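Local coordinates for protein branched-chain-amino-acid aminotransferase (Deinococcus radiodurans, PDB 3UZO) that probably catalyses the pyridoxal-phosphate-dependent transfer of amino groups from leucine, isoleucine and valine to 2-oxoglutarate, yielding L-glutamate and branched-chain 2-oxo acids, at residues Y33-L38 and L54-Q59; Y143-V148 and S166-P171; K253-Q258 and E282-D287. One frame throughout, in Å; residues are numbered along the deposited sequence.

Contact 1: residues Y33-L38 and L54-Q59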
ATOM      1  N   TYR A  33       0.506  19.817  -8.507  1.00 12.59           N
ATOM      2  CA  TYR A  33      -0.146  19.486  -9.762  1.00 12.23           C
ATOM      3  C   TYR A  33      -0.654  20.679 -10.548  1.00 12.77           C
ATOM      4  O   TYR A  33      -1.306  21.583 -10.016  1.00  7.37           O
ATOM      5  CB  TYR A  33      -1.310  18.514  -9.532  1.00 12.67           C
ATOM      6  CG  TYR A  33      -1.951  18.033 -10.828  1.00 11.19           C
ATOM      7  CD1 TYR A  33      -3.030  18.716 -11.396  1.00 11.18           C
ATOM      8  CD2 TYR A  33      -1.457  16.907 -11.497  1.00 12.37           C
ATOM      9  CE1 TYR A  33      -3.607  18.289 -12.598  1.00 11.53           C
ATOM     10  CE2 TYR A  33      -2.022  16.473 -12.705  1.00 10.84           C
ATOM     11  CZ  TYR A  33      -3.099  17.168 -13.246  1.00 11.15           C
ATOM     12  OH  TYR A  33      -3.680  16.740 -14.421  1.00  9.23           O
ATOM     13  N   ILE A  34      -0.332  20.658 -11.831  1.00 11.60           N
ATOM     14  CA  ILE A  34      -0.768  21.666 -12.780  1.00 12.70           C
ATOM     15  C   ILE A  34      -1.168  20.809 -13.968  1.00 12.40           C
ATOM     16  O   ILE A  34      -0.414  19.912 -14.373  1.00  9.99           O
ATOM     17  CB  ILE A  34       0.379  22.611 -13.191  1.00 12.93           C
ATOM     18  CG1 ILE A  34       0.763  23.500 -12.005  1.00 17.17           C
ATOM     19  CG2 ILE A  34      -0.048  23.457 -14.379  1.00 16.47           C
ATOM     20  CD1 ILE A  34       1.935  24.416 -12.273  1.00 17.32           C
ATOM     21  N   ARG A  35      -2.351  21.054 -14.517  1.00 11.17           N
ATOM     22  CA  ARG A  35      -2.796  20.251 -15.640  1.00 11.51           C
ATOM     23  C   ARG A  35      -2.120  20.649 -16.936  1.00 11.69           C
ATOM     24  O   ARG A  35      -2.231  21.795 -17.389  1.00 10.51           O
ATOM     25  CB  ARG A  35      -4.314  20.344 -15.799  1.00 16.99           C
ATOM     26  CG  ARG A  35      -4.852  19.449 -16.908  1.00 19.21           C
ATOM     27  CD  ARG A  35      -6.365  19.426 -16.928  1.00 24.19           C
ATOM     28  NE  ARG A  35      -6.878  18.586 -18.008  1.00 26.68           N
ATOM     29  CZ  ARG A  35      -8.151  18.218 -18.126  1.00 30.55           C
ATOM     30  NH1 ARG A  35      -9.045  18.619 -17.227  1.00 32.12           N
ATOM     31  NH2 ARG A  35      -8.530  17.444 -19.138  1.00 30.27           N
ATOM     32  N   THR A  36      -1.392  19.709 -17.531  1.00  8.82           N
ATOM     33  CA  THR A  36      -0.748  20.002 -18.801  1.00  9.69           C
ATOM     34  C   THR A  36      -1.709  19.518 -19.888  1.00  9.21           C
ATOM     35  O   THR A  36      -2.741  18.916 -19.585  1.00  9.50           O
ATOM     36  CB  THR A  36       0.638  19.332 -18.919  1.00 13.82           C
ATOM     37  OG1 THR A  36       0.532  17.950 -18.573  1.00 10.27           O
ATOM     38  CG2 THR A  36       1.640  20.019 -17.972  1.00 11.49           C
ATOM     39  N   ASP A  37      -1.384  19.772 -21.148  1.00 10.94           N
ATOM     40  CA  ASP A  37      -2.296  19.423 -22.237  1.00 11.64           C
ATOM     41  C   ASP A  37      -2.602  17.954 -22.534  1.00 10.59           C
ATOM     42  O   ASP A  37      -3.767  17.549 -22.572  1.00  9.20           O
ATOM     43  CB  ASP A  37      -1.832  20.108 -23.531  1.00 13.83           C
ATOM     44  CG  ASP A  37      -1.812  21.631 -23.413  1.00 19.26           C
ATOM     45  OD1 ASP A  37      -2.443  22.168 -22.475  1.00 20.47           O
ATOM     46  OD2 ASP A  37      -1.176  22.294 -24.263  1.00 19.02           O
ATOM     47  N   LEU A  38      -1.566  17.152 -22.738  1.00 10.43           N
ATOM     48  CA  LEU A  38      -1.777  15.761 -23.097  1.00  9.25           C
ATOM     49  C   LEU A  38      -0.972  14.745 -22.290  1.00 10.01           C
ATOM     50  O   LEU A  38       0.181  14.999 -21.921  1.00  6.36           O
ATOM     51  CB  LEU A  38      -1.447  15.587 -24.577  1.00  9.59           C
ATOM     52  CG  LEU A  38      -2.311  16.388 -25.552  1.00 10.24           C
ATOM     53  CD1 LEU A  38      -1.611  16.486 -26.913  1.00 12.77           C
ATOM     54  CD2 LEU A  38      -3.670  15.727 -25.673  1.00 12.36           C
ATOM     55  N   LEU A  54      -2.275   9.184 -26.911  1.00 17.03           N
ATOM     56  CA  LEU A  54      -2.254  10.432 -26.161  1.00 17.32           C
ATOM     57  C   LEU A  54      -3.697  10.870 -25.981  1.00 17.24           C
ATOM     58  O   LEU A  54      -4.519  10.725 -26.890  1.00 17.46           O
ATOM     59  CB  LEU A  54      -1.484  11.522 -26.909  1.00 22.17           C
ATOM     60  CG  LEU A  54       0.034  11.371 -26.980  1.00 23.22           C
ATOM     61  CD1 LEU A  54       0.630  12.582 -27.688  1.00 25.03           C
ATOM     62  CD2 LEU A  54       0.596  11.243 -25.573  1.00 23.60           C
ATOM     63  N   THR A  55      -4.004  11.386 -24.798  1.00 14.90           N
ATOM     64  CA  THR A  55      -5.342  11.860 -24.510  1.00 11.67           C
ATOM     65  C   THR A  55      -5.257  13.145 -23.699  1.00 11.99           C
ATOM     66  O   THR A  55      -4.246  13.420 -23.058  1.00 10.32           O
ATOM     67  CB  THR A  55      -6.152  10.811 -23.726  1.00 12.40           C
ATOM     68  OG1 THR A  55      -7.434  11.359 -23.395  1.00  9.44           O
ATOM     69  CG2 THR A  55      -5.420  10.405 -22.439  1.00 13.40           C
ATOM     70  N   GLU A  56      -6.311  13.947 -23.751  1.00 10.70           N
ATOM     71  CA  GLU A  56      -6.341  15.187 -22.995  1.00 12.19           C
ATOM     72  C   GLU A  56      -7.034  15.033 -21.636  1.00 13.92           C
ATOM     73  O   GLU A  56      -6.867  15.868 -20.751  1.00 12.06           O
ATOM     74  CB  GLU A  56      -7.057  16.261 -23.825  1.00 23.64           C
ATOM     75  CG  GLU A  56      -7.976  17.181 -23.046  1.00 27.60           C
ATOM     76  CD  GLU A  56      -9.282  16.517 -22.632  1.00 28.38           C
ATOM     77  OE1 GLU A  56     -10.049  17.146 -21.877  1.00 30.96           O
ATOM     78  OE2 GLU A  56      -9.547  15.372 -23.057  1.00 30.02           O
ATOM     79  N   ASP A  57      -7.784  13.949 -21.468  1.00 19.63           N
ATOM     80  CA  ASP A  57      -8.581  13.741 -20.258  1.00 23.11           C
ATOM     81  C   ASP A  57      -8.054  14.144 -18.862  1.00 25.69           C
ATOM     82  O   ASP A  57      -8.555  15.097 -18.272  1.00 31.06           O
ATOM     83  CB  ASP A  57      -9.102  12.298 -20.251  1.00 21.51           C
ATOM     84  CG  ASP A  57     -10.297  12.120 -19.334  1.00 19.64           C
ATOM     85  OD1 ASP A  57     -11.107  11.193 -19.564  1.00 19.43           O
ATOM     86  OD2 ASP A  57     -10.420  12.907 -18.378  1.00 18.09           O
ATOM     87  N   ASN A  58      -7.074  13.434 -18.324  1.00 18.33           N
ATOM     88  CA  ASN A  58      -6.507  13.726 -16.988  1.00 15.03           C
ATOM     89  C   ASN A  58      -7.330  13.137 -15.829  1.00 15.60           C
ATOM     90  O   ASN A  58      -6.987  13.285 -14.657  1.00 12.80           O
ATOM     91  CB  ASN A  58      -6.198  15.244 -16.815  1.00 16.79           C
ATOM     92  CG  ASN A  58      -7.091  15.970 -15.789  1.00 16.52           C
ATOM     93  OD1 ASN A  58      -6.589  16.727 -14.942  1.00 17.69           O
ATOM     94  ND2 ASN A  58      -8.396  15.790 -15.890  1.00 13.93           N
ATOM     95  N   GLN A  59      -8.406  12.438 -16.178  1.00 14.53           N
ATOM     96  CA  GLN A  59      -9.231  11.760 -15.188  1.00 16.01           C
ATOM     97  C   GLN A  59      -9.154  10.283 -15.561  1.00 15.55           C
ATOM     98  O   GLN A  59      -9.311   9.925 -16.726  1.00 13.02           O
ATOM     99  CB  GLN A  59     -10.691  12.217 -15.259  1.00 24.37           C
ATOM    100  CG  GLN A  59     -10.907  13.686 -14.977  1.00 29.98           C
ATOM    101  CD  GLN A  59     -10.533  14.074 -13.563  1.00 30.64           C
ATOM    102  OE1 GLN A  59     -11.094  13.555 -12.599  1.00 34.14           O
ATOM    103  NE2 GLN A  59      -9.583  14.993 -13.430  1.00 34.82           N
TER
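The guanidinium group of R35 is stacked on the side-chain amide of N58, their planes only 8° apart; ND2 lies over one face of the arginine, while the carbonyl O of E56 comes in at its rim. The stack closes the open end of the β-hairpin made by strands 39-45 and 48-55, at the outermost strand this chain gives to an antiparallel sheet that runs on at Q59 into the second subunit: residues 33-38 lead into the first strand and 54-59 emerge from the second. An extended chain with CG anti to the backbone N (chi1 -176°) carries the R35 guanidinium across to the other segment. R35 NH2 donates to E56 O at 2.8 Å, and the same nitrogen forms a salt bridge with E56 OE1 at 3.1 Å, gripping both the backbone and the side chain of the glutamate. Y33 turns its ring 44° from the N58 amide; Y33 OH lies 3.0 Å from N58 OD1, but E64 of the second subunit, to which it is hydrogen-bonded, competes for the one proton. The bend in 54-59 combines an ST turn, D57 N donating to T55 OG1 at 3.2 Å, with an Asx turn, Q59 N donating to D57 OD2. D57 OD1 is hydrogen-bonded to H61 NE2. L38 CD2 packs on E56 CB at 3.9 Å, and L38 CA directs a C-H to T55 O, 3.4 Å away.

Contact 2: residues Y143-V148 and S166-P171. With GLU (glutamic acid), chain D.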
ATOM      1  N   TYR A 143       8.478  17.508 -14.792  1.00  9.41           N
ATOM      2  CA  TYR A 143       8.400  16.243 -14.074  1.00  8.62           C
ATOM      3  C   TYR A 143       7.466  15.268 -14.762  1.00  9.02           C
ATOM      4  O   TYR A 143       6.345  15.623 -15.111  1.00  6.22           O
ATOM      5  CB  TYR A 143       7.888  16.468 -12.651  1.00  7.21           C
ATOM      6  CG  TYR A 143       7.901  15.223 -11.787  1.00  8.17           C
ATOM      7  CD1 TYR A 143       9.067  14.810 -11.139  1.00 10.90           C
ATOM      8  CD2 TYR A 143       6.741  14.474 -11.591  1.00  9.26           C
ATOM      9  CE1 TYR A 143       9.077  13.685 -10.309  1.00 10.89           C
ATOM     10  CE2 TYR A 143       6.736  13.346 -10.765  1.00 12.21           C
ATOM     11  CZ  TYR A 143       7.905  12.962 -10.125  1.00 11.66           C
ATOM     12  OH  TYR A 143       7.891  11.884  -9.271  1.00 13.97           O
ATOM     13  N   LEU A 144       7.935  14.034 -14.934  1.00  8.74           N
ATOM     14  CA  LEU A 144       7.147  12.982 -15.565  1.00  9.95           C
ATOM     15  C   LEU A 144       6.701  11.970 -14.525  1.00  8.62           C
ATOM     16  O   LEU A 144       7.497  11.552 -13.677  1.00 10.41           O
ATOM     17  CB  LEU A 144       7.973  12.282 -16.643  1.00 11.55           C
ATOM     18  CG  LEU A 144       8.231  13.172 -17.860  1.00 10.89           C
ATOM     19  CD1 LEU A 144       9.530  12.797 -18.531  1.00 12.06           C
ATOM     20  CD2 LEU A 144       7.055  13.044 -18.820  1.00 12.69           C
ATOM     21  N   ARG A 145       5.435  11.569 -14.603  1.00  5.78           N
ATOM     22  CA  ARG A 145       4.879  10.600 -13.671  1.00  8.53           C
ATOM     23  C   ARG A 145       4.262   9.384 -14.356  1.00  8.53           C
ATOM     24  O   ARG A 145       3.059   9.361 -14.652  1.00 11.42           O
ATOM     25  CB  ARG A 145       3.834  11.273 -12.762  1.00  7.05           C
ATOM     26  CG  ARG A 145       3.003  10.321 -11.908  1.00  8.28           C
ATOM     27  CD  ARG A 145       3.886   9.377 -11.085  1.00  8.98           C
ATOM     28  NE  ARG A 145       4.763  10.095 -10.168  1.00  9.06           N
ATOM     29  CZ  ARG A 145       4.380  10.591  -8.997  1.00 15.85           C
ATOM     30  NH1 ARG A 145       3.127  10.448  -8.591  1.00 12.74           N
ATOM     31  NH2 ARG A 145       5.255  11.228  -8.224  1.00 18.45           N
ATOM     32  N   PRO A 146       5.090   8.370 -14.654  1.00  8.08           N
ATOM     33  CA  PRO A 146       4.603   7.146 -15.294  1.00  7.99           C
ATOM     34  C   PRO A 146       4.018   6.313 -14.159  1.00  9.44           C
ATOM     35  O   PRO A 146       4.545   6.347 -13.039  1.00  7.73           O
ATOM     36  CB  PRO A 146       5.878   6.489 -15.840  1.00  7.57           C
ATOM     37  CG  PRO A 146       6.901   7.608 -15.864  1.00  6.97           C
ATOM     38  CD  PRO A 146       6.562   8.405 -14.642  1.00  6.55           C
ATOM     39  N   PHE A 147       2.931   5.592 -14.419  1.00  7.73           N
ATOM     40  CA  PHE A 147       2.356   4.751 -13.384  1.00 10.48           C
ATOM     41  C   PHE A 147       1.543   3.621 -13.984  1.00  7.97           C
ATOM     42  O   PHE A 147       1.075   3.713 -15.113  1.00  8.36           O
ATOM     43  CB  PHE A 147       1.513   5.578 -12.391  1.00  6.72           C
ATOM     44  CG  PHE A 147       0.258   6.172 -12.974  1.00  7.35           C
ATOM     45  CD1 PHE A 147      -0.967   5.528 -12.821  1.00  8.75           C
ATOM     46  CD2 PHE A 147       0.292   7.404 -13.618  1.00  8.36           C
ATOM     47  CE1 PHE A 147      -2.149   6.113 -13.297  1.00  9.87           C
ATOM     48  CE2 PHE A 147      -0.879   7.996 -14.101  1.00  9.01           C
ATOM     49  CZ  PHE A 147      -2.102   7.349 -13.939  1.00  8.94           C
ATOM     50  N   VAL A 148       1.429   2.540 -13.224  1.00  9.51           N
ATOM     51  CA  VAL A 148       0.691   1.350 -13.632  1.00 10.71           C
ATOM     52  C   VAL A 148      -0.268   0.985 -12.511  1.00 10.50           C
ATOM     53  O   VAL A 148       0.115   0.951 -11.342  1.00 10.57           O
ATOM     54  CB  VAL A 148       1.647   0.150 -13.892  1.00 10.48           C
ATOM     55  CG1 VAL A 148       0.850  -1.083 -14.320  1.00 12.07           C
ATOM     56  CG2 VAL A 148       2.671   0.531 -14.967  1.00 11.12           C
ATOM     57  N   SER A 166       0.095   4.785 -17.653  1.00  9.57           N
ATOM     58  CA  SER A 166      -0.090   6.163 -18.080  1.00  8.29           C
ATOM     59  C   SER A 166       1.093   7.023 -17.682  1.00  8.66           C
ATOM     60  O   SER A 166       1.814   6.710 -16.730  1.00  8.72           O
ATOM     61  CB  SER A 166      -1.381   6.724 -17.459  1.00 10.17           C
ATOM     62  OG  SER A 166      -1.626   8.062 -17.851  1.00 12.99           O
ATOM     63  N   VAL A 167       1.305   8.093 -18.436  1.00  9.97           N
ATOM     64  CA  VAL A 167       2.377   9.031 -18.131  1.00 11.90           C
ATOM     65  C   VAL A 167       1.872  10.448 -18.337  1.00 11.32           C
ATOM     66  O   VAL A 167       1.432  10.796 -19.439  1.00 13.84           O
ATOM     67  CB  VAL A 167       3.635   8.858 -19.047  1.00  7.59           C
ATOM     68  CG1 VAL A 167       4.753   9.797 -18.549  1.00  4.30           C
ATOM     69  CG2 VAL A 167       4.130   7.424 -19.020  1.00  5.67           C
ATOM     70  N   PHE A 168       1.887  11.251 -17.275  1.00 11.53           N
ATOM     71  CA  PHE A 168       1.495  12.654 -17.399  1.00 11.51           C
ATOM     72  C   PHE A 168       2.676  13.462 -16.884  1.00 11.76           C
ATOM     73  O   PHE A 168       3.572  12.914 -16.219  1.00  8.58           O
ATOM     74  CB  PHE A 168       0.193  12.973 -16.633  1.00  8.63           C
ATOM     75  CG  PHE A 168       0.289  12.862 -15.134  1.00  7.36           C
ATOM     76  CD1 PHE A 168       0.774  13.927 -14.365  1.00  9.74           C
ATOM     77  CD2 PHE A 168      -0.169  11.722 -14.483  1.00  9.11           C
ATOM     78  CE1 PHE A 168       0.791  13.855 -12.965  1.00  7.34           C
ATOM     79  CE2 PHE A 168      -0.155  11.637 -13.077  1.00  9.03           C
ATOM     80  CZ  PHE A 168       0.324  12.709 -12.323  1.00 11.35           C
ATOM     81  N   CYS A 169       2.719  14.739 -17.231  1.00 10.22           N
ATOM     82  CA  CYS A 169       3.826  15.579 -16.798  1.00 12.30           C
ATOM     83  C   CYS A 169       3.325  16.832 -16.107  1.00 10.51           C
ATOM     84  O   CYS A 169       2.180  17.235 -16.287  1.00 10.58           O
ATOM     85  CB  CYS A 169       4.719  15.951 -17.989  1.00  8.49           C
ATOM     86  SG  CYS A 169       3.924  16.985 -19.240  1.00 11.38           S
ATOM     87  N   VAL A 170       4.199  17.435 -15.310  1.00 10.73           N
ATOM     88  CA  VAL A 170       3.878  18.640 -14.550  1.00 10.70           C
ATOM     89  C   VAL A 170       5.138  19.488 -14.408  1.00 11.54           C
ATOM     90  O   VAL A 170       6.168  19.002 -13.942  1.00 13.19           O
ATOM     91  CB  VAL A 170       3.393  18.283 -13.112  1.00  7.62           C
ATOM     92  CG1 VAL A 170       3.033  19.562 -12.337  1.00  7.99           C
ATOM     93  CG2 VAL A 170       2.201  17.340 -13.172  1.00  3.82           C
ATOM     94  N   PRO A 171       5.083  20.760 -14.829  1.00 12.63           N
ATOM     95  CA  PRO A 171       6.279  21.597 -14.687  1.00 12.00           C
ATOM     96  C   PRO A 171       6.477  21.806 -13.186  1.00 12.04           C
ATOM     97  O   PRO A 171       5.506  22.046 -12.466  1.00 11.18           O
ATOM     98  CB  PRO A 171       5.883  22.886 -15.403  1.00  9.90           C
ATOM     99  CG  PRO A 171       4.386  22.952 -15.154  1.00  9.88           C
ATOM    100  CD  PRO A 171       3.957  21.525 -15.394  1.00  7.40           C
TER
HETATM  101  N   GLU D 600       7.740  10.149  -6.139  1.00 25.71           N
HETATM  102  CA  GLU D 600       7.929  11.163  -5.068  1.00 25.71           C
HETATM  103  C   GLU D 600       6.617  11.843  -4.752  1.00 25.71           C
HETATM  104  O   GLU D 600       6.510  12.428  -3.657  1.00 25.71           O
HETATM  105  CB  GLU D 600       8.941  12.217  -5.505  1.00 66.53           C
HETATM  106  CG  GLU D 600      10.380  11.805  -5.312  1.00 66.53           C
HETATM  107  CD  GLU D 600      11.339  12.947  -5.541  1.00 66.53           C
HETATM  108  OE1 GLU D 600      11.034  14.074  -5.091  1.00 66.53           O
HETATM  109  OE2 GLU D 600      12.396  12.713  -6.166  1.00 66.53           O
HETATM  110  OXT GLU D 600       5.721  11.785  -5.616  1.00 66.53           O
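R145 lays the start of its side chain over the ring of F168: CB stands 4.0 Å from the F168 ring centroid, close to the ring normal, in a CH-pi contact, and CG meets CZ of the same ring at 3.6 Å. The pair belongs to the antiparallel hairpin of strands 141-151 and 162-172, in which Y143-V170, R145-F168 and F147-S166 are hydrogen-bonded pairs. R145 N gives F168 O a nearly straight bond, whereas the return bond from F168 N to R145 O is weak. Beside them the rims of F147 and F168 meet, CE2 of F147 lying 3.8 Å from CD2 of F168, while F147 also rests on S166 CB. On the other face of the sheet, L144 CD2 touches V167 CG1 and C169 CB, and P146 CB packs on V167 CG2 at 3.7 Å; helix 115-128 covers this side. Bends at chi2 (53°) and chi3 (60°) swing the R145 guanidinium off the F168 ring toward the bound glutamate. There R145 NH2 donates to OXT of the ligand's alpha-carboxylate at 2.7 Å and to Y143 OH at 2.9 Å, the hydroxyl lying in the guanidinium plane. Y71 of the second subunit adds a weak bond to NH2 and also binds the ligand itself. A positive group held by the sheet thus faces the substrate carboxylate, an arrangement consistent with recognition of the group common to all amino acid substrates.

Contact 3: residues K253-Q258 and E282-D287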
ATOM      1  N   LYS A 253      35.215  10.295   1.950  1.00 15.22           N
ATOM      2  CA  LYS A 253      34.361   9.158   1.649  1.00 14.75           C
ATOM      3  C   LYS A 253      32.866   9.454   1.640  1.00 12.10           C
ATOM      4  O   LYS A 253      32.346  10.132   2.527  1.00 11.35           O
ATOM      5  CB  LYS A 253      34.663   8.046   2.658  1.00 23.67           C
ATOM      6  CG  LYS A 253      34.139   6.671   2.297  1.00 27.39           C
ATOM      7  CD  LYS A 253      34.666   5.652   3.300  1.00 28.74           C
ATOM      8  CE  LYS A 253      34.326   4.230   2.908  1.00 31.88           C
ATOM      9  NZ  LYS A 253      34.960   3.253   3.847  1.00 33.89           N
ATOM     10  N   PHE A 254      32.195   8.913   0.629  1.00 16.55           N
ATOM     11  CA  PHE A 254      30.758   9.060   0.419  1.00 14.93           C
ATOM     12  C   PHE A 254      30.115   7.770   0.916  1.00 16.03           C
ATOM     13  O   PHE A 254      30.392   6.687   0.393  1.00 16.54           O
ATOM     14  CB  PHE A 254      30.484   9.250  -1.087  1.00 11.27           C
ATOM     15  CG  PHE A 254      29.021   9.330  -1.458  1.00 11.11           C
ATOM     16  CD1 PHE A 254      28.395  10.563  -1.631  1.00 10.62           C
ATOM     17  CD2 PHE A 254      28.277   8.171  -1.661  1.00 10.42           C
ATOM     18  CE1 PHE A 254      27.048  10.641  -2.001  1.00  9.42           C
ATOM     19  CE2 PHE A 254      26.923   8.237  -2.029  1.00 11.02           C
ATOM     20  CZ  PHE A 254      26.311   9.477  -2.199  1.00  8.46           C
ATOM     21  N   VAL A 255      29.256   7.881   1.921  1.00 11.85           N
ATOM     22  CA  VAL A 255      28.598   6.709   2.480  1.00 12.60           C
ATOM     23  C   VAL A 255      27.079   6.767   2.363  1.00 12.27           C
ATOM     24  O   VAL A 255      26.465   7.810   2.593  1.00 12.70           O
ATOM     25  CB  VAL A 255      28.968   6.527   3.971  1.00 15.16           C
ATOM     26  CG1 VAL A 255      28.347   5.244   4.508  1.00 16.42           C
ATOM     27  CG2 VAL A 255      30.480   6.498   4.130  1.00 15.75           C
ATOM     28  N   THR A 256      26.481   5.640   1.997  1.00 11.06           N
ATOM     29  CA  THR A 256      25.028   5.536   1.874  1.00 14.09           C
ATOM     30  C   THR A 256      24.611   4.148   2.340  1.00 14.08           C
ATOM     31  O   THR A 256      25.344   3.172   2.155  1.00 12.98           O
ATOM     32  CB  THR A 256      24.557   5.763   0.410  1.00 14.47           C
ATOM     33  OG1 THR A 256      25.074   7.011  -0.065  1.00 20.78           O
ATOM     34  CG2 THR A 256      23.048   5.839   0.340  1.00 15.10           C
ATOM     35  N   PRO A 257      23.427   4.037   2.964  1.00 15.40           N
ATOM     36  CA  PRO A 257      22.965   2.734   3.445  1.00 16.19           C
ATOM     37  C   PRO A 257      22.720   1.657   2.396  1.00 15.12           C
ATOM     38  O   PRO A 257      22.371   1.938   1.247  1.00 11.43           O
ATOM     39  CB  PRO A 257      21.693   3.080   4.231  1.00 23.94           C
ATOM     40  CG  PRO A 257      21.216   4.336   3.593  1.00 26.64           C
ATOM     41  CD  PRO A 257      22.492   5.105   3.362  1.00 22.41           C
ATOM     42  N   GLN A 258      22.924   0.413   2.812  1.00 14.01           N
ATOM     43  CA  GLN A 258      22.700  -0.738   1.953  1.00 17.50           C
ATOM     44  C   GLN A 258      21.626  -1.531   2.671  1.00 16.46           C
ATOM     45  O   GLN A 258      21.860  -2.071   3.755  1.00 15.01           O
ATOM     46  CB  GLN A 258      23.974  -1.575   1.803  1.00 32.32           C
ATOM     47  CG  GLN A 258      23.825  -2.728   0.813  1.00 37.15           C
ATOM     48  CD  GLN A 258      25.139  -3.427   0.524  1.00 41.42           C
ATOM     49  OE1 GLN A 258      25.799  -3.939   1.431  1.00 43.36           O
ATOM     50  NE2 GLN A 258      25.529  -3.451  -0.747  1.00 42.89           N
ATOM     51  N   GLU A 282      36.061   8.265  -2.074  1.00 16.96           N
ATOM     52  CA  GLU A 282      35.943   6.846  -1.787  1.00 17.50           C
ATOM     53  C   GLU A 282      34.432   6.658  -1.682  1.00 16.41           C
ATOM     54  O   GLU A 282      33.718   7.597  -1.323  1.00 14.13           O
ATOM     55  CB  GLU A 282      36.593   6.508  -0.442  1.00 48.40           C
ATOM     56  CG  GLU A 282      38.104   6.666  -0.404  1.00 55.71           C
ATOM     57  CD  GLU A 282      38.833   5.523  -1.086  1.00 59.62           C
ATOM     58  OE1 GLU A 282      38.731   4.377  -0.596  1.00 62.29           O
ATOM     59  OE2 GLU A 282      39.507   5.767  -2.110  1.00 63.62           O
ATOM     60  N   VAL A 283      33.943   5.463  -1.985  1.00 14.28           N
ATOM     61  CA  VAL A 283      32.513   5.216  -1.919  1.00 17.21           C
ATOM     62  C   VAL A 283      32.208   3.907  -1.192  1.00 18.11           C
ATOM     63  O   VAL A 283      32.904   2.906  -1.369  1.00 18.29           O
ATOM     64  CB  VAL A 283      31.912   5.202  -3.347  1.00 26.75           C
ATOM     65  CG1 VAL A 283      31.943   3.800  -3.927  1.00 27.30           C
ATOM     66  CG2 VAL A 283      30.522   5.775  -3.325  1.00 30.32           C
ATOM     67  N   GLU A 284      31.157   3.921  -0.377  1.00 19.57           N
ATOM     68  CA  GLU A 284      30.770   2.749   0.391  1.00 19.61           C
ATOM     69  C   GLU A 284      29.270   2.648   0.618  1.00 17.90           C
ATOM     70  O   GLU A 284      28.617   3.627   0.984  1.00 18.22           O
ATOM     71  CB  GLU A 284      31.468   2.780   1.756  1.00 33.96           C
ATOM     72  CG  GLU A 284      30.979   1.727   2.742  1.00 35.83           C
ATOM     73  CD  GLU A 284      31.609   1.875   4.122  1.00 40.76           C
ATOM     74  OE1 GLU A 284      32.851   1.950   4.207  1.00 41.92           O
ATOM     75  OE2 GLU A 284      30.861   1.911   5.125  1.00 42.14           O
ATOM     76  N   GLU A 285      28.726   1.461   0.388  1.00 17.53           N
ATOM     77  CA  GLU A 285      27.313   1.212   0.639  1.00 17.87           C
ATOM     78  C   GLU A 285      27.335   0.288   1.849  1.00 17.74           C
ATOM     79  O   GLU A 285      27.784  -0.852   1.756  1.00 16.62           O
ATOM     80  CB  GLU A 285      26.646   0.509  -0.547  1.00 18.31           C
ATOM     81  CG  GLU A 285      26.582   1.351  -1.818  1.00 19.29           C
ATOM     82  CD  GLU A 285      25.882   0.634  -2.949  1.00 19.97           C
ATOM     83  OE1 GLU A 285      24.633   0.571  -2.937  1.00 20.23           O
ATOM     84  OE2 GLU A 285      26.583   0.119  -3.844  1.00 20.02           O
ATOM     85  N   GLY A 286      26.884   0.788   2.991  1.00 20.90           N
ATOM     86  CA  GLY A 286      26.894  -0.032   4.185  1.00 21.12           C
ATOM     87  C   GLY A 286      26.012   0.518   5.280  1.00 21.47           C
ATOM     88  O   GLY A 286      25.173   1.384   5.036  1.00 22.51           O
ATOM     89  N   ASP A 287      26.210   0.024   6.496  1.00 20.14           N
ATOM     90  CA  ASP A 287      25.407   0.463   7.622  1.00 19.52           C
ATOM     91  C   ASP A 287      25.826   1.817   8.159  1.00 17.95           C
ATOM     92  O   ASP A 287      27.007   2.137   8.227  1.00 18.29           O
ATOM     93  CB  ASP A 287      25.470  -0.552   8.767  1.00 30.18           C
ATOM     94  CG  ASP A 287      24.791  -1.855   8.432  1.00 32.51           C
ATOM     95  OD1 ASP A 287      23.660  -1.821   7.905  1.00 31.77           O
ATOM     96  OD2 ASP A 287      25.382  -2.919   8.710  1.00 37.71           O
TER
HETATM   97  O   HOH W   1      22.578   1.466  -1.589  1.00 26.47           O
HETATM   98  O   HOH W   2      22.209  -0.314   5.971  1.00 25.85           O
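K253 starts beside E282 and ends at E284. K253 CB lies 4.0 Å from CB of E282, and K253 CG closes on that same E282 atom at 3.7 Å. With its chain extended beyond CG, the lysine then passes on toward E284: K253 CE packs 3.4 Å from E284 CB, and K253 NZ forms a salt bridge with E284 OE1. As modelled, the K253 NZ-E284 OE1 distance is 2.5 Å, short enough that the detail is doubtful. The backbones form a parallel ladder, in which F254 N donates to E282 O and E284 N to F254 O, followed by T256 N to E284 O and G286 N to T256 O. On the opposite face of the sheet F254 CD2 lies against V283 CG2 at 3.7 Å, the two side chains running alongside each other. Near the C-terminal ends of the strands, one water donates to both P257 O and E285 OE1. The two strands are the outer members of a beta-alpha-beta unit whose helix 266-277 covers the face of F254, V283 and E285 through L272, while strand 243-248 pairs antiparallel with 253-257 on its other flank and sets F245 against the F254 ring.

The contacts follow one another along the chain without overlap. Contacts 1 and 2, with centres 10 Å apart, both reach the same antiparallel sheet, contact 1 through loops beside strand 39-45, which neighbours 162-172. They touch directly: T36 OG1 is probably hydrogen-bonded to C169 O, and the Y33 ring packs on that of F168. Both also meet the second subunit, so the sheet that carries the substrate-binding arginine is part of the dimer interface. Contact 3 lies on the other side of the chain's centre, about 40 Å from contact 1 and 31 Å from contact 2 between centres, in a separate mixed sheet. Its crossover helix 266-277 begins at cofactor-binding residues I266 and T267.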